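Local coordinates for protein glutamate--tRNA ligase (Elizabethkingia anophelis, PDB 6B1Z) that probably catalyses the ATP-dependent attachment of glutamate to its cognate tRNA, as a class I glutamyl-tRNA synthetase, at residues L258-E263 against G343-A348; F278-L283 against N292-Y297; E300-E305 against K350-N355; L314-A319 against I331-L336. All coordinates share one frame; numbering follows the deposited sequence. Where two conformers were deposited one is given.

Interaction 1 (L258-E263 against G343-A348); sequences LILKPE and GARFSA. With FMT (formic acid), chain D.
Arg345 lies across Leu260 and Lys261, its chain extended from CG to NE, and turns the edge of its guanidinium to the opposing backbone. NH1 donates to Lys261 O at 2.9 Å; the oxygen sits near the guanidinium plane, while the nitrogen stands above the carbonyl plane. The same NH1 is bonded to Gly264 O, so two carbonyls of this bend hold one nitrogen. Leu260 points at the other segment: CB rests 3.9 Å from Arg345 CG, and CD1 reaches 3.6 Å from the backbone C of Gly343. Phe346 has CG anti to its N (chi1 177°), which swings the ring away toward Leu26 and Phe278. Its CB still meets Ile259 CG2 at 3.9 Å, and Pro262 CG comes up to the ring's edge. The backbones join in one parallel bridge, with bonds from Leu260 N to Ala344 O (2.8 Å) and from Phe346 N to Leu260 O (2.9 Å). Lys261 extends away to Asp272 and Lys267 O. Ser347 OG, at the N-cap of helix 348-361, donates to a formate probably from the crystallisation liquor. Pinned by this bridge, 258-263 runs on into the KMSKS-type signature of class I synthetases (KLSKR, from Lys267), while 343-348 enters that helix.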
loop_
_atom_site.group_PDB
_atom_site.type_symbol
_atom_site.label_atom_id
_atom_site.label_comp_id
_atom_site.label_asym_id
_atom_site.label_seq_id
_atom_site.Cartn_x
_atom_site.Cartn_y
_atom_site.Cartn_z
ATOM N N LEU A 258 -9.108 -9.470 -4.560
ATOM C CA LEU A 258 -8.089 -8.578 -5.107
ATOM C C LEU A 258 -8.661 -7.187 -5.359
ATOM O O LEU A 258 -9.817 -7.034 -5.761
ATOM C CB LEU A 258 -7.532 -9.162 -6.411
ATOM C CG LEU A 258 -6.816 -10.507 -6.245
ATOM C CD1 LEU A 258 -6.404 -11.068 -7.602
ATOM C CD2 LEU A 258 -5.615 -10.378 -5.330
ATOM N N ILE A 259 -7.836 -6.172 -5.099
ATOM C CA ILE A 259 -8.197 -4.790 -5.389
ATOM C C ILE A 259 -8.319 -4.619 -6.895
ATOM O O ILE A 259 -7.467 -5.086 -7.661
ATOM C CB ILE A 259 -7.153 -3.840 -4.790
ATOM C CG1 ILE A 259 -7.110 -4.001 -3.264
ATOM C CG2 ILE A 259 -7.445 -2.392 -5.202
ATOM C CD1 ILE A 259 -5.917 -3.350 -2.587
ATOM N N LEU A 260 -9.385 -3.959 -7.325
ATOM C CA LEU A 260 -9.676 -3.822 -8.741
ATOM C C LEU A 260 -9.060 -2.548 -9.327
ATOM O O LEU A 260 -8.724 -1.594 -8.616
ATOM C CB LEU A 260 -11.189 -3.842 -8.963
ATOM C CG LEU A 260 -11.884 -5.093 -8.422
ATOM C CD1 LEU A 260 -13.378 -4.964 -8.582
ATOM C CD2 LEU A 260 -11.381 -6.339 -9.135
ATOM N N LYS A 261 -8.915 -2.554 -10.654
ATOM C CA LYS A 261 -8.391 -1.396 -11.364
ATOM C C LYS A 261 -9.302 -0.185 -11.165
ATOM O O LYS A 261 -10.507 -0.329 -10.925
ATOM C CB LYS A 261 -8.281 -1.692 -12.860
ATOM C CG LYS A 261 -7.160 -2.624 -13.225
ATOM C CD LYS A 261 -6.979 -2.669 -14.737
ATOM C CE LYS A 261 -5.945 -3.700 -15.134
ATOM N NZ LYS A 261 -4.646 -3.460 -14.447
ATOM N N PRO A 262 -8.758 1.028 -11.284
ATOM C CA PRO A 262 -9.622 2.212 -11.143
ATOM C C PRO A 262 -10.729 2.260 -12.176
ATOM O O PRO A 262 -11.842 2.709 -11.874
ATOM C CB PRO A 262 -8.642 3.383 -11.309
ATOM C CG PRO A 262 -7.300 2.823 -11.002
ATOM C CD PRO A 262 -7.339 1.387 -11.459
ATOM N N GLU A 263 -10.450 1.814 -13.393
ATOM C CA GLU A 263 -11.429 1.840 -14.470
ATOM C C GLU A 263 -11.225 0.612 -15.338
ATOM O O GLU A 263 -10.092 0.156 -15.529
ATOM C CB GLU A 263 -11.318 3.139 -15.301
ATOM C CG GLU A 263 -11.798 4.387 -14.539
ATOM C CD GLU A 263 -11.382 5.706 -15.180
ATOM O OE1 GLU A 263 -10.799 5.681 -16.284
ATOM O OE2 GLU A 263 -11.639 6.769 -14.569
ATOM N N GLY A 343 -14.848 -7.424 -4.936
ATOM C CA GLY A 343 -13.657 -6.600 -5.070
ATOM C C GLY A 343 -13.985 -5.121 -5.003
ATOM O O GLY A 343 -15.082 -4.681 -5.355
ATOM N N ALA A 344 -13.005 -4.348 -4.538
ATOM C CA ALA A 344 -13.120 -2.900 -4.413
ATOM C C ALA A 344 -12.188 -2.247 -5.425
ATOM O O ALA A 344 -11.019 -2.628 -5.522
ATOM C CB ALA A 344 -12.764 -2.455 -2.989
ATOM N N ARG A 345 -12.696 -1.265 -6.167
ATOM C CA ARG A 345 -11.864 -0.529 -7.117
ATOM C C ARG A 345 -10.960 0.459 -6.393
ATOM O O ARG A 345 -11.413 1.218 -5.525
ATOM C CB ARG A 345 -12.720 0.233 -8.127
ATOM C CG ARG A 345 -13.364 -0.624 -9.188
ATOM C CD ARG A 345 -13.873 0.273 -10.311
ATOM N NE ARG A 345 -14.631 -0.455 -11.321
ATOM C CZ ARG A 345 -14.097 -1.014 -12.404
ATOM N NH1 ARG A 345 -12.792 -0.936 -12.623
ATOM N NH2 ARG A 345 -14.871 -1.645 -13.274
ATOM N N PHE A 346 -9.685 0.472 -6.766
ATOM C CA PHE A 346 -8.815 1.525 -6.266
ATOM C C PHE A 346 -9.234 2.867 -6.858
ATOM O O PHE A 346 -9.614 2.951 -8.027
ATOM C CB PHE A 346 -7.353 1.249 -6.619
ATOM C CG PHE A 346 -6.440 2.347 -6.170
ATOM C CD1 PHE A 346 -6.105 2.474 -4.831
ATOM C CD2 PHE A 346 -5.980 3.297 -7.072
ATOM C CE1 PHE A 346 -5.294 3.514 -4.399
ATOM C CE2 PHE A 346 -5.171 4.345 -6.642
ATOM C CZ PHE A 346 -4.830 4.451 -5.312
ATOM N N SER A 347 -9.139 3.935 -6.051
ATOM C CA SER A 347 -9.475 5.290 -6.501
ATOM C C SER A 347 -8.358 6.247 -6.116
ATOM O O SER A 347 -8.159 6.535 -4.931
ATOM C CB SER A 347 -10.805 5.756 -5.901
ATOM O OG SER A 347 -11.096 7.113 -6.232
ATOM N N ALA A 348 -7.638 6.756 -7.114
ATOM C CA ALA A 348 -6.660 7.794 -6.840
ATOM C C ALA A 348 -7.345 9.056 -6.318
ATOM O O ALA A 348 -6.811 9.742 -5.437
ATOM C CB ALA A 348 -5.856 8.087 -8.105
HETATM C C FMT D . -10.398 7.570 -9.801
HETATM O O1 FMT D . -9.341 8.029 -9.364
HETATM O O2 FMT D . -11.252 7.009 -9.116
HETATM O O HOH W 1 -10.892 -5.701 -3.050
HETATM O O HOH W 2 -12.013 4.031 -9.163
#

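Interaction 2 (F278-L283 against N292-Y297); sequences FPVFPL and NTSAGY
Phe278 to Leu283 fold against Ser294 to Tyr297 beside the base of a beta hairpin, whose antiparallel strands are 285-286 and 293-294. Phe278 passes near the Tyr297 hydroxyl. Pro279 makes the main side-chain contact: its CG stands 3.5 Å from the centroid of the Tyr297 ring, 6° off the normal, a CH-pi contact over the face, while its CB lies against Ala295 O. The carbonyl of Pro279 receives a bond from water 3, which also pairs with Tyr297 OH at the ring's edge, so the phenol is held at face and rim alike. Val280 lays its CG2 over the ring of the next residue. Phe281 carries that ring to Ser294, where CD2 is 3.6 Å from OG, and it meets His25 of the HIGH-type motif edge-to-face. Its carbonyl is the backbone anchor, taking the N-H of Tyr297 at 3.0 Å and touching Gly296 CA as well. Pro282 and Leu283 turn their side chains toward helices 26-41 and 62-73, and their backbones run close to Gly296. Water 4 joins Val280 N (3.1 Å), Ser294 OG (2.7 Å) and Ala295 O (2.6 Å).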
loop_
_atom_site.group_PDB
_atom_site.type_symbol
_atom_site.label_atom_id
_atom_site.label_comp_id
_atom_site.label_asym_id
_atom_site.label_seq_id
_atom_site.Cartn_x
_atom_site.Cartn_y
_atom_site.Cartn_z
ATOM N N PHE A 278 -0.145 7.539 -9.908
ATOM C CA PHE A 278 -0.180 7.380 -8.465
ATOM C C PHE A 278 0.810 6.291 -8.080
ATOM O O PHE A 278 1.164 5.441 -8.907
ATOM C CB PHE A 278 -1.590 7.058 -7.929
ATOM C CG PHE A 278 -2.229 5.835 -8.540
ATOM C CD1 PHE A 278 -1.954 4.564 -8.043
ATOM C CD2 PHE A 278 -3.145 5.960 -9.573
ATOM C CE1 PHE A 278 -2.552 3.442 -8.599
ATOM C CE2 PHE A 278 -3.749 4.845 -10.129
ATOM C CZ PHE A 278 -3.450 3.579 -9.639
ATOM N N PRO A 279 1.300 6.310 -6.848
ATOM C CA PRO A 279 2.288 5.316 -6.436
ATOM C C PRO A 279 1.629 3.971 -6.174
ATOM O O PRO A 279 0.409 3.850 -6.018
ATOM C CB PRO A 279 2.891 5.911 -5.156
ATOM C CG PRO A 279 1.871 6.852 -4.643
ATOM C CD PRO A 279 1.050 7.325 -5.807
ATOM N N VAL A 280 2.464 2.942 -6.153
ATOM C CA VAL A 280 1.977 1.594 -5.902
ATOM C C VAL A 280 2.590 0.958 -4.663
ATOM O O VAL A 280 2.028 -0.028 -4.156
ATOM C CB VAL A 280 2.191 0.689 -7.132
ATOM C CG1 VAL A 280 1.283 1.142 -8.270
ATOM C CG2 VAL A 280 3.650 0.697 -7.560
ATOM N N PHE A 281 3.685 1.494 -4.132
ATOM C CA PHE A 281 4.313 0.951 -2.934
ATOM C C PHE A 281 4.271 1.984 -1.811
ATOM O O PHE A 281 4.297 3.188 -2.087
ATOM C CB PHE A 281 5.770 0.570 -3.233
ATOM C CG PHE A 281 5.929 -0.281 -4.467
ATOM C CD1 PHE A 281 5.135 -1.403 -4.665
ATOM C CD2 PHE A 281 6.858 0.063 -5.437
ATOM C CE1 PHE A 281 5.285 -2.187 -5.805
ATOM C CE2 PHE A 281 7.014 -0.715 -6.581
ATOM C CZ PHE A 281 6.223 -1.837 -6.760
ATOM N N PRO A 282 4.206 1.562 -0.539
ATOM C CA PRO A 282 4.180 2.568 0.543
ATOM C C PRO A 282 5.443 3.410 0.615
ATOM O O PRO A 282 5.360 4.613 0.899
ATOM C CB PRO A 282 3.973 1.717 1.811
ATOM C CG PRO A 282 4.480 0.337 1.432
ATOM C CD PRO A 282 4.098 0.183 -0.022
ATOM N N LEU A 283 6.610 2.813 0.351
ATOM C CA LEU A 283 7.901 3.479 0.448
ATOM C C LEU A 283 8.649 3.319 -0.865
ATOM O O LEU A 283 8.383 2.401 -1.648
ATOM C CB LEU A 283 8.754 2.891 1.585
ATOM C CG LEU A 283 8.072 2.536 2.900
ATOM C CD1 LEU A 283 9.071 1.870 3.852
ATOM C CD2 LEU A 283 7.483 3.769 3.552
ATOM N N ASN A 292 16.197 1.567 -11.235
ATOM C CA ASN A 292 15.165 2.593 -11.252
ATOM C C ASN A 292 14.342 2.533 -9.972
ATOM O O ASN A 292 14.027 1.446 -9.471
ATOM C CB ASN A 292 14.261 2.421 -12.474
ATOM C CG ASN A 292 14.978 2.747 -13.777
ATOM O OD1 ASN A 292 15.836 3.630 -13.821
ATOM N ND2 ASN A 292 14.627 2.034 -14.842
ATOM N N THR A 293 13.994 3.707 -9.449
ATOM C CA THR A 293 13.277 3.826 -8.185
ATOM C C THR A 293 11.816 4.177 -8.435
ATOM O O THR A 293 11.516 5.141 -9.151
ATOM C CB THR A 293 13.917 4.883 -7.284
ATOM O OG1 THR A 293 15.291 4.544 -7.050
ATOM C CG2 THR A 293 13.174 4.972 -5.944
ATOM N N SER A 294 10.916 3.390 -7.848
ATOM C CA SER A 294 9.498 3.724 -7.786
ATOM C C SER A 294 9.243 4.532 -6.513
ATOM O O SER A 294 9.520 4.057 -5.404
ATOM C CB SER A 294 8.651 2.451 -7.810
ATOM O OG SER A 294 7.265 2.740 -7.745
ATOM N N ALA A 295 8.726 5.754 -6.669
ATOM C CA ALA A 295 8.501 6.624 -5.520
ATOM C C ALA A 295 7.308 6.130 -4.710
ATOM O O ALA A 295 6.254 5.814 -5.266
ATOM C CB ALA A 295 8.270 8.066 -5.981
ATOM N N GLY A 296 7.479 6.049 -3.396
ATOM C CA GLY A 296 6.419 5.540 -2.550
ATOM C C GLY A 296 5.386 6.600 -2.177
ATOM O O GLY A 296 5.585 7.805 -2.360
ATOM N N TYR A 297 4.260 6.117 -1.641
ATOM C CA TYR A 297 3.262 7.016 -1.061
ATOM C C TYR A 297 3.903 7.986 -0.076
ATOM O O TYR A 297 3.623 9.193 -0.095
ATOM C CB TYR A 297 2.159 6.217 -0.359
ATOM C CG TYR A 297 1.078 5.679 -1.285
ATOM C CD1 TYR A 297 1.232 4.463 -1.940
ATOM C CD2 TYR A 297 -0.099 6.393 -1.483
ATOM C CE1 TYR A 297 0.237 3.965 -2.772
ATOM C CE2 TYR A 297 -1.090 5.906 -2.308
ATOM C CZ TYR A 297 -0.906 4.705 -2.962
ATOM O OH TYR A 297 -1.896 4.213 -3.782
HETATM O O HOH W 3 -1.345 2.057 -5.305
HETATM O O HOH W 4 5.473 3.397 -5.818
#

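Interaction 3 (E300-E305 against K350-N355); sequences EGYLPE and KAKWFN
The loop through Gly301, Tyr302 and Leu303 passes alongside helix 348-361, nearest at Tyr302 and Asn355 with 6.1 Å between their CA atoms, before turning into helix 304-312. The junction is a helix start held by a side-chain amide of the neighbouring helix: Leu303 is the N-cap residue, and Asn355 grips the backbone on both sides of Tyr302. Asn355 OD1 accepts the N-H of Leu303 at 2.8 Å, with the donor in the carbonyl plane and on a lone pair (N-H...O 166°). Its ND2 gives a longer bond to Gly301 O and a further one to Thr399 O, so both ends of this buried amide are satisfied. The Asn355 chi1 of -143°, off the staggered positions, is consistent with a group fixed by its partners. Gly301 takes a positive phi, at which a side chain would jam against the preceding carbonyl. The Tyr302 ring is set at 52° to the amide plane and turns its edge to the helix: Ala351 O lies in the ring plane 3.9 Å from CE2, Ala351 CB is 4.0 Å from the same carbon, and Tyr302 OH lies 3.7 Å from Lys352 CG. Tyr297 and Phe400 also meet this ring edge-to-face. On the Leu303 side chain, CG rests 3.7 Å from Asn355 OD1, and CD1 lies 4.2 Å from Asn355 O.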
loop_
_atom_site.group_PDB
_atom_site.type_symbol
_atom_site.label_atom_id
_atom_site.label_comp_id
_atom_site.label_asym_id
_atom_site.label_seq_id
_atom_site.Cartn_x
_atom_site.Cartn_y
_atom_site.Cartn_z
ATOM N N GLU A 300 5.945 10.658 -1.841
ATOM C CA GLU A 300 5.071 11.517 -2.634
ATOM C C GLU A 300 4.227 12.444 -1.773
ATOM O O GLU A 300 3.459 13.244 -2.321
ATOM C CB GLU A 300 4.156 10.667 -3.528
ATOM C CG GLU A 300 4.888 10.020 -4.700
ATOM C CD GLU A 300 5.472 11.045 -5.661
ATOM O OE1 GLU A 300 4.746 11.979 -6.047
ATOM O OE2 GLU A 300 6.663 10.928 -6.014
ATOM N N GLY A 301 4.351 12.383 -0.452
ATOM C CA GLY A 301 3.663 13.322 0.411
ATOM C C GLY A 301 2.348 12.850 0.989
ATOM O O GLY A 301 1.616 13.669 1.564
ATOM N N TYR A 302 2.026 11.561 0.875
ATOM C CA TYR A 302 0.817 11.049 1.516
ATOM C C TYR A 302 1.060 10.905 3.011
ATOM O O TYR A 302 2.093 10.379 3.435
ATOM C CB TYR A 302 0.386 9.708 0.903
ATOM C CG TYR A 302 -0.222 9.843 -0.477
ATOM C CD1 TYR A 302 0.581 9.903 -1.613
ATOM C CD2 TYR A 302 -1.609 9.906 -0.646
ATOM C CE1 TYR A 302 0.036 10.014 -2.879
ATOM C CE2 TYR A 302 -2.168 10.023 -1.927
ATOM C CZ TYR A 302 -1.342 10.088 -3.024
ATOM O OH TYR A 302 -1.882 10.209 -4.290
ATOM N N LEU A 303 0.144 11.439 3.811
ATOM C CA LEU A 303 0.267 11.356 5.254
ATOM C C LEU A 303 -0.106 9.940 5.684
ATOM O O LEU A 303 -1.059 9.378 5.152
ATOM C CB LEU A 303 -0.657 12.376 5.920
ATOM C CG LEU A 303 -0.424 13.824 5.472
ATOM C CD1 LEU A 303 -1.577 14.704 5.933
ATOM C CD2 LEU A 303 0.908 14.330 6.000
ATOM N N PRO A 304 0.657 9.310 6.587
ATOM C CA PRO A 304 0.379 7.896 6.888
ATOM C C PRO A 304 -1.016 7.655 7.442
ATOM O O PRO A 304 -1.624 6.618 7.135
ATOM C CB PRO A 304 1.474 7.524 7.898
ATOM C CG PRO A 304 1.953 8.850 8.479
ATOM C CD PRO A 304 1.818 9.833 7.333
ATOM N N GLU A 305 -1.553 8.583 8.238
ATOM C CA GLU A 305 -2.905 8.426 8.755
ATOM C C GLU A 305 -3.935 8.464 7.638
ATOM O O GLU A 305 -4.944 7.750 7.696
ATOM C CB GLU A 305 -3.208 9.523 9.767
ATOM C CG GLU A 305 -2.274 9.517 10.971
ATOM C CD GLU A 305 -0.969 10.283 10.741
ATOM O OE1 GLU A 305 -0.719 10.821 9.623
ATOM O OE2 GLU A 305 -0.184 10.358 11.717
ATOM N N LYS A 350 -10.000 9.233 -4.399
ATOM C CA LYS A 350 -10.264 9.040 -2.976
ATOM C C LYS A 350 -8.988 9.133 -2.156
ATOM O O LYS A 350 -8.985 9.711 -1.058
ATOM C CB LYS A 350 -10.935 7.690 -2.754
ATOM C CG LYS A 350 -11.577 7.582 -1.399
ATOM C CD LYS A 350 -12.844 8.392 -1.387
ATOM C CE LYS A 350 -13.483 8.358 -0.027
ATOM N NZ LYS A 350 -14.901 8.820 -0.108
ATOM N N ALA A 351 -7.878 8.596 -2.671
ATOM C CA ALA A 351 -6.627 8.693 -1.921
ATOM C C ALA A 351 -6.209 10.147 -1.742
ATOM O O ALA A 351 -5.772 10.551 -0.652
ATOM C CB ALA A 351 -5.538 7.895 -2.629
ATOM N N LYS A 352 -6.370 10.959 -2.791
ATOM C CA LYS A 352 -6.022 12.369 -2.689
ATOM C C LYS A 352 -7.001 13.112 -1.788
ATOM O O LYS A 352 -6.602 13.998 -1.023
ATOM C CB LYS A 352 -5.968 12.980 -4.087
ATOM C CG LYS A 352 -4.768 12.440 -4.862
ATOM C CD LYS A 352 -4.755 12.859 -6.308
ATOM C CE LYS A 352 -3.448 12.454 -6.956
ATOM N NZ LYS A 352 -3.467 12.761 -8.421
ATOM N N TRP A 353 -8.283 12.749 -1.853
ATOM C CA TRP A 353 -9.277 13.379 -0.981
ATOM C C TRP A 353 -8.956 13.110 0.482
ATOM O O TRP A 353 -8.996 14.027 1.305
ATOM C CB TRP A 353 -10.680 12.879 -1.322
ATOM C CG TRP A 353 -11.778 13.376 -0.396
ATOM C CD1 TRP A 353 -12.491 14.544 -0.515
ATOM C CD2 TRP A 353 -12.306 12.700 0.760
ATOM N NE1 TRP A 353 -13.437 14.627 0.490
ATOM C CE2 TRP A 353 -13.339 13.514 1.287
ATOM C CE3 TRP A 353 -12.004 11.493 1.403
ATOM C CZ2 TRP A 353 -14.066 13.160 2.426
ATOM C CZ3 TRP A 353 -12.736 11.138 2.538
ATOM C CH2 TRP A 353 -13.755 11.970 3.033
ATOM N N PHE A 354 -8.637 11.856 0.820
ATOM C CA PHE A 354 -8.222 11.544 2.188
ATOM C C PHE A 354 -7.027 12.393 2.608
ATOM O O PHE A 354 -6.995 12.907 3.736
ATOM C CB PHE A 354 -7.882 10.057 2.332
ATOM C CG PHE A 354 -9.059 9.187 2.697
ATOM C CD1 PHE A 354 -9.659 9.272 3.958
ATOM C CD2 PHE A 354 -9.550 8.255 1.795
ATOM C CE1 PHE A 354 -10.741 8.456 4.295
ATOM C CE2 PHE A 354 -10.618 7.431 2.126
ATOM C CZ PHE A 354 -11.218 7.523 3.375
ATOM N N ASN A 355 -6.023 12.530 1.733
ATOM C CA ASN A 355 -4.848 13.325 2.094
ATOM C C ASN A 355 -5.250 14.763 2.382
ATOM O O ASN A 355 -4.807 15.357 3.374
ATOM C CB ASN A 355 -3.770 13.288 1.005
ATOM C CG ASN A 355 -2.355 13.259 1.615
ATOM O OD1 ASN A 355 -2.058 12.391 2.439
ATOM N ND2 ASN A 355 -1.516 14.240 1.274
#

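Interaction 4 (L314-A319 against I331-L336); sequences LGWSPA and IKEFDL
Phe334 turns its edge to one face of the Trp316 indole, the phenyl centroid 5.0 Å from that of the five-membered ring and the planes at 62°. Phe334 CD1 stands above the indole, 3.8 Å from Trp316 CE2. With CG anti to the backbone N (chi1 170°), the indole reaches straight across to the partner segment, and Pro318 CD covers its opposite face from within the same loop. Apolar contact continues at the indole's edge, where Glu333 CG lies in plane 3.9 Å from Trp316 CZ2. The carboxylate beyond it, turned nearly perpendicular to the indole, comes up to Pro318, with OE1 3.1 Å from CB. Asp320 lies near the same OE1; two acids so close may raise the proton affinity of one of them. The polar link is through water 5, set in the plane of the indole: Trp316 NE1 donates to it at 2.8 Å, and it donates to Glu333 O at 2.6 Å. Tyr34 touches both rings. This is an aromatic edge-to-face pair that packs the loop after helix 304-312 onto the C-terminal end of helix 327-333, against helix 26-41 of the catalytic domain.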
loop_
_atom_site.group_PDB
_atom_site.type_symbol
_atom_site.label_atom_id
_atom_site.label_comp_id
_atom_site.label_asym_id
_atom_site.label_seq_id
_atom_site.Cartn_x
_atom_site.Cartn_y
_atom_site.Cartn_z
ATOM N N LEU A 314 -10.918 0.027 1.383
ATOM C CA LEU A 314 -10.958 -0.804 0.172
ATOM C C LEU A 314 -11.622 -2.137 0.512
ATOM O O LEU A 314 -10.994 -3.197 0.609
ATOM C CB LEU A 314 -9.554 -0.989 -0.399
ATOM C CG LEU A 314 -8.886 0.283 -0.934
ATOM C CD1 LEU A 314 -7.448 0.004 -1.321
ATOM C CD2 LEU A 314 -9.663 0.850 -2.125
ATOM N N GLY A 315 -12.947 -2.088 0.655
ATOM C CA GLY A 315 -13.732 -3.280 0.892
ATOM C C GLY A 315 -14.285 -3.411 2.289
ATOM O O GLY A 315 -14.934 -4.418 2.587
ATOM N N TRP A 316 -14.049 -2.439 3.162
ATOM C CA TRP A 316 -14.661 -2.424 4.480
ATOM C C TRP A 316 -15.375 -1.096 4.620
ATOM O O TRP A 316 -14.822 -0.058 4.254
ATOM C CB TRP A 316 -13.620 -2.611 5.592
ATOM C CG TRP A 316 -14.142 -2.381 6.996
ATOM C CD1 TRP A 316 -15.096 -3.109 7.651
ATOM C CD2 TRP A 316 -13.708 -1.371 7.918
ATOM N NE1 TRP A 316 -15.296 -2.603 8.916
ATOM C CE2 TRP A 316 -14.456 -1.535 9.103
ATOM C CE3 TRP A 316 -12.766 -0.339 7.851
ATOM C CZ2 TRP A 316 -14.286 -0.710 10.213
ATOM C CZ3 TRP A 316 -12.602 0.483 8.951
ATOM C CH2 TRP A 316 -13.360 0.295 10.117
ATOM N N SER A 317 -16.616 -1.138 5.082
ATOM C CA SER A 317 -17.385 0.073 5.347
ATOM C C SER A 317 -17.923 -0.037 6.763
ATOM O O SER A 317 -18.808 -0.879 7.021
ATOM C CB SER A 317 -18.506 0.267 4.329
ATOM O OG SER A 317 -19.034 -0.974 3.888
ATOM N N PRO A 318 -17.404 0.749 7.702
ATOM C CA PRO A 318 -17.938 0.721 9.065
ATOM C C PRO A 318 -19.428 1.025 9.070
ATOM O O PRO A 318 -19.923 1.824 8.270
ATOM C CB PRO A 318 -17.135 1.812 9.785
ATOM C CG PRO A 318 -16.628 2.697 8.695
ATOM C CD PRO A 318 -16.394 1.804 7.521
ATOM N N ALA A 319 -20.144 0.366 9.987
ATOM C CA ALA A 319 -21.601 0.461 10.006
ATOM C C ALA A 319 -22.082 1.894 10.199
ATOM O O ALA A 319 -23.200 2.228 9.787
ATOM C CB ALA A 319 -22.173 -0.442 11.102
ATOM N N ILE A 331 -9.652 0.210 15.134
ATOM C CA ILE A 331 -9.519 -0.935 16.039
ATOM C C ILE A 331 -10.826 -1.196 16.777
ATOM O O ILE A 331 -11.255 -2.349 16.928
ATOM C CB ILE A 331 -8.357 -0.710 17.028
ATOM C CG1 ILE A 331 -7.013 -0.834 16.306
ATOM C CG2 ILE A 331 -8.444 -1.711 18.182
ATOM C CD1 ILE A 331 -5.824 -0.300 17.102
ATOM N N LYS A 332 -11.483 -0.136 17.243
ATOM C CA LYS A 332 -12.684 -0.323 18.048
ATOM C C LYS A 332 -13.831 -0.920 17.235
ATOM O O LYS A 332 -14.624 -1.696 17.774
ATOM C CB LYS A 332 -13.098 1.010 18.674
ATOM N N GLU A 333 -13.939 -0.601 15.943
ATOM C CA GLU A 333 -15.134 -0.998 15.213
ATOM C C GLU A 333 -14.891 -2.021 14.113
ATOM O O GLU A 333 -15.870 -2.485 13.509
ATOM C CB GLU A 333 -15.841 0.228 14.627
ATOM C CG GLU A 333 -15.066 1.029 13.615
ATOM C CD GLU A 333 -15.883 2.204 13.107
ATOM O OE1 GLU A 333 -17.106 2.033 12.924
ATOM O OE2 GLU A 333 -15.316 3.300 12.910
ATOM N N PHE A 334 -13.644 -2.418 13.860
ATOM C CA PHE A 334 -13.380 -3.366 12.782
ATOM C C PHE A 334 -14.067 -4.698 13.043
ATOM O O PHE A 334 -13.913 -5.303 14.110
ATOM C CB PHE A 334 -11.880 -3.599 12.609
ATOM C CG PHE A 334 -11.543 -4.460 11.411
ATOM C CD1 PHE A 334 -11.697 -3.964 10.126
ATOM C CD2 PHE A 334 -11.115 -5.768 11.578
ATOM C CE1 PHE A 334 -11.400 -4.752 9.010
ATOM C CE2 PHE A 334 -10.811 -6.571 10.480
ATOM C CZ PHE A 334 -10.954 -6.058 9.189
ATOM N N ASP A 335 -14.824 -5.154 12.051
ATOM C CA ASP A 335 -15.526 -6.430 12.101
ATOM C C ASP A 335 -15.204 -7.160 10.808
ATOM O O ASP A 335 -15.639 -6.742 9.732
ATOM C CB ASP A 335 -17.030 -6.217 12.267
ATOM C CG ASP A 335 -17.795 -7.514 12.430
ATOM O OD1 ASP A 335 -17.210 -8.607 12.247
ATOM O OD2 ASP A 335 -18.999 -7.432 12.750
ATOM N N LEU A 336 -14.422 -8.235 10.918
ATOM C CA LEU A 336 -14.008 -8.987 9.742
ATOM C C LEU A 336 -15.207 -9.532 8.980
ATOM O O LEU A 336 -15.144 -9.695 7.754
ATOM C CB LEU A 336 -13.075 -10.115 10.181
ATOM C CG LEU A 336 -12.242 -10.872 9.162
ATOM C CD1 LEU A 336 -11.363 -9.928 8.344
ATOM C CD2 LEU A 336 -11.422 -11.907 9.907
HETATM O O HOH W 5 -16.932 -3.031 11.153
#

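Interaction 1 touches interactions 2 and 4 and adjoins 3 in sequence. It meets interaction 2 through packing, Phe346 CE2 lying 3.4 Å from Phe278 CE1 and Phe346 CZ 3.3 Å from Tyr297 OH, and interaction 4 through Ala344 CB, 3.7 Å from Gly315 N. Interactions 2 and 3 adjoin at a probable hydrogen bond, Tyr302 N to Tyr297 O at 3.0 Å. Interactions 2 and 4 are remote, their centres about 26 Å apart. Along the chain, 2 and 4 are nested within the loop closed by 1, while 1 and 3 alternate. Interaction 1 precedes the KMSKS-type motif and Phe281 of interaction 2 meets the HIGH-type motif, consistent with a place beside the probable active site. The bound magnesium is about 9 Å from the Asp335 side chain.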